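Local coordinates for fatty acid/retinol binding protein protein 7, isoform A, confirmed BY transcript evidence (Caenorhabditis elegans, PDB 2W9Y), which probably binds fatty acids such as oleic acid, and perhaps retinoids, as a mostly helical member of the nematode fatty acid and retinol binding family, at residues A[74-79]-A[135-140]. Residues are numbered along the deposited sequence; the frame is centred on the assembly and turned at random.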
loop_
_atom_site.group_PDB
_atom_site.type_symbol
_atom_site.label_atom_id
_atom_site.label_comp_id
_atom_site.label_asym_id
_atom_site.label_seq_id
_atom_site.Cartn_x
_atom_site.Cartn_y
_atom_site.Cartn_z
ATOM N N LYS A 74 8.856 3.749 4.503
ATOM C CA LYS A 74 9.765 4.919 4.442
ATOM C C LYS A 74 11.084 4.548 3.900
ATOM O O LYS A 74 11.642 5.294 3.070
ATOM C CB LYS A 74 9.979 5.514 5.851
ATOM C CG LYS A 74 8.760 6.190 6.416
ATOM C CD LYS A 74 9.062 6.749 7.850
ATOM C CE LYS A 74 7.776 7.252 8.520
ATOM N NZ LYS A 74 8.054 7.585 9.948
ATOM N N LYS A 75 11.582 3.397 4.335
ATOM C CA LYS A 75 12.936 2.958 4.003
ATOM C C LYS A 75 13.034 2.887 2.482
ATOM O O LYS A 75 14.103 3.092 1.907
ATOM C CB LYS A 75 13.207 1.577 4.633
ATOM C CG LYS A 75 14.580 1.083 4.308
ATOM C CD LYS A 75 15.167 0.089 5.316
ATOM C CE LYS A 75 16.666 -0.071 5.029
ATOM N NZ LYS A 75 17.629 0.880 5.695
ATOM N N ARG A 76 11.916 2.579 1.834
ATOM C CA ARG A 76 11.943 2.263 0.403
ATOM C C ARG A 76 12.264 3.529 -0.384
ATOM O O ARG A 76 12.578 3.473 -1.542
ATOM C CB ARG A 76 10.570 1.721 -0.033
ATOM C CG ARG A 76 10.294 0.284 0.569
ATOM C CD ARG A 76 8.873 -0.110 0.407
ATOM N NE ARG A 76 8.654 -1.487 0.993
ATOM C CZ ARG A 76 8.836 -2.637 0.326
ATOM N NH1 ARG A 76 9.171 -2.686 -0.980
ATOM N NH2 ARG A 76 8.628 -3.796 0.973
ATOM N N LEU A 77 12.079 4.686 0.223
ATOM C CA LEU A 77 12.351 5.936 -0.537
ATOM C C LEU A 77 13.814 6.411 -0.434
ATOM O O LEU A 77 14.272 7.319 -1.190
ATOM C CB LEU A 77 11.398 7.068 -0.090
ATOM C CG LEU A 77 9.894 6.778 -0.162
ATOM C CD1 LEU A 77 9.074 7.945 0.361
ATOM C CD2 LEU A 77 9.554 6.563 -1.589
ATOM N N ASP A 78 14.559 5.833 0.472
ATOM C CA ASP A 78 15.938 6.354 0.737
ATOM C C ASP A 78 16.894 6.349 -0.450
ATOM O O ASP A 78 17.028 5.329 -1.152
ATOM C CB ASP A 78 16.624 5.597 1.928
ATOM C CG ASP A 78 16.005 5.953 3.301
ATOM O OD1 ASP A 78 15.252 6.970 3.426
ATOM O OD2 ASP A 78 16.265 5.193 4.289
ATOM N N GLY A 79 17.589 7.484 -0.672
ATOM C CA GLY A 79 18.609 7.517 -1.713
ATOM C C GLY A 79 18.183 7.634 -3.155
ATOM O O GLY A 79 19.054 7.832 -4.052
ATOM N N ASN A 135 13.220 -2.083 -3.541
ATOM C CA ASN A 135 11.939 -2.850 -3.455
ATOM C C ASN A 135 12.114 -4.202 -4.196
ATOM O O ASN A 135 11.508 -4.408 -5.209
ATOM C CB ASN A 135 10.803 -2.054 -4.172
ATOM C CG ASN A 135 10.626 -0.647 -3.623
ATOM O OD1 ASN A 135 9.827 -0.417 -2.698
ATOM N ND2 ASN A 135 11.390 0.354 -4.224
ATOM N N PRO A 136 12.968 -5.105 -3.704
ATOM C CA PRO A 136 13.290 -6.355 -4.427
ATOM C C PRO A 136 12.072 -7.285 -4.403
ATOM O O PRO A 136 12.004 -8.219 -5.206
ATOM C CB PRO A 136 14.454 -6.969 -3.609
ATOM C CG PRO A 136 14.400 -6.231 -2.266
ATOM C CD PRO A 136 13.767 -4.922 -2.472
ATOM N N ASP A 137 11.083 -6.950 -3.561
ATOM C CA ASP A 137 9.857 -7.792 -3.426
ATOM C C ASP A 137 8.727 -7.378 -4.379
ATOM O O ASP A 137 7.701 -8.077 -4.489
ATOM C CB ASP A 137 9.325 -7.731 -1.979
ATOM C CG ASP A 137 9.117 -6.305 -1.499
ATOM O OD1 ASP A 137 9.815 -5.348 -2.014
ATOM O OD2 ASP A 137 8.303 -6.137 -0.576
ATOM N N ILE A 138 8.898 -6.260 -5.074
ATOM C CA ILE A 138 7.874 -5.769 -5.994
ATOM C C ILE A 138 8.153 -6.158 -7.458
ATOM O O ILE A 138 9.282 -6.149 -7.885
ATOM C CB ILE A 138 7.818 -4.201 -5.856
ATOM C CG1 ILE A 138 7.105 -3.895 -4.534
ATOM C CG2 ILE A 138 7.097 -3.516 -7.073
ATOM C CD1 ILE A 138 6.903 -2.327 -4.265
ATOM N N LYS A 139 7.100 -6.530 -8.195
ATOM C CA LYS A 139 7.203 -6.797 -9.616
ATOM C C LYS A 139 6.753 -5.516 -10.383
ATOM O O LYS A 139 5.547 -5.283 -10.599
ATOM C CB LYS A 139 6.317 -7.995 -9.980
ATOM C CG LYS A 139 6.528 -8.500 -11.469
ATOM C CD LYS A 139 5.578 -9.651 -11.814
ATOM C CE LYS A 139 5.676 -9.936 -13.307
ATOM N NZ LYS A 139 4.819 -11.094 -13.626
ATOM N N PHE A 140 7.708 -4.710 -10.825
ATOM C CA PHE A 140 7.357 -3.424 -11.379
ATOM C C PHE A 140 6.791 -3.572 -12.786
ATOM O O PHE A 140 7.135 -4.531 -13.524
ATOM C CB PHE A 140 8.604 -2.510 -11.440
ATOM C CG PHE A 140 8.993 -1.976 -10.111
ATOM C CD1 PHE A 140 8.373 -0.856 -9.615
ATOM C CD2 PHE A 140 9.980 -2.604 -9.344
ATOM C CE1 PHE A 140 8.661 -0.374 -8.361
ATOM C CE2 PHE A 140 10.305 -2.121 -8.100
ATOM C CZ PHE A 140 9.698 -0.988 -7.592
ATOM O OXT PHE A 140 6.014 -2.720 -13.267
HETATM O O HOH W 1 10.612 3.091 -3.553
#
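At the edge of the Arg76 guanidinium, close to its plane, sit the Asp137 carboxylate and the amide oxygen of Asn135; CD1 of Ile138 comes up obliquely, 4.0 Å from Arg76 NH1. The salt bridge is bidentate and end-on: Arg76 NH1 gives a hydrogen to Asp137 OD1 at 2.9 Å and Arg76 NH2 one to Asp137 OD2 at 2.8 Å, each oxygen met on its syn side; guanidinium and carboxylate planes lie 29° apart, nearly coplanar. The second hydrogen of Arg76 NH1 goes to Asn135 OD1, also at 2.9 Å and nearly straight (168°), although the donor is tilted from the carbonyl plane. Both hydrogens of NH1 are thus spoken for, which, with the bond from NH2, should hold the guanidinium in one rotation. In this all-helical fold the arginine stands at the C-terminal end of helix 60-75, in the type I turn from Lys75 to Asp78, and reaches the C-terminal tail, where another type I turn, Asn135 to Ile138, leaves helix 125-134. Extension from CG to NE (chi3 180°) lays Arg76 CD 3.3 Å from Asn135 OD1 and carries the guanidinium on to Asp137. Asn135 ND2 donates to Leu131 O and to a water, and that water donates to Arg76 O at 2.8 Å. Outside the two segments, Glu19 makes a second salt bridge to Arg76 NH2 and Thr18 OG1 hydrogen-bonds Asp137 OD2, bringing in the start of helix 18-26.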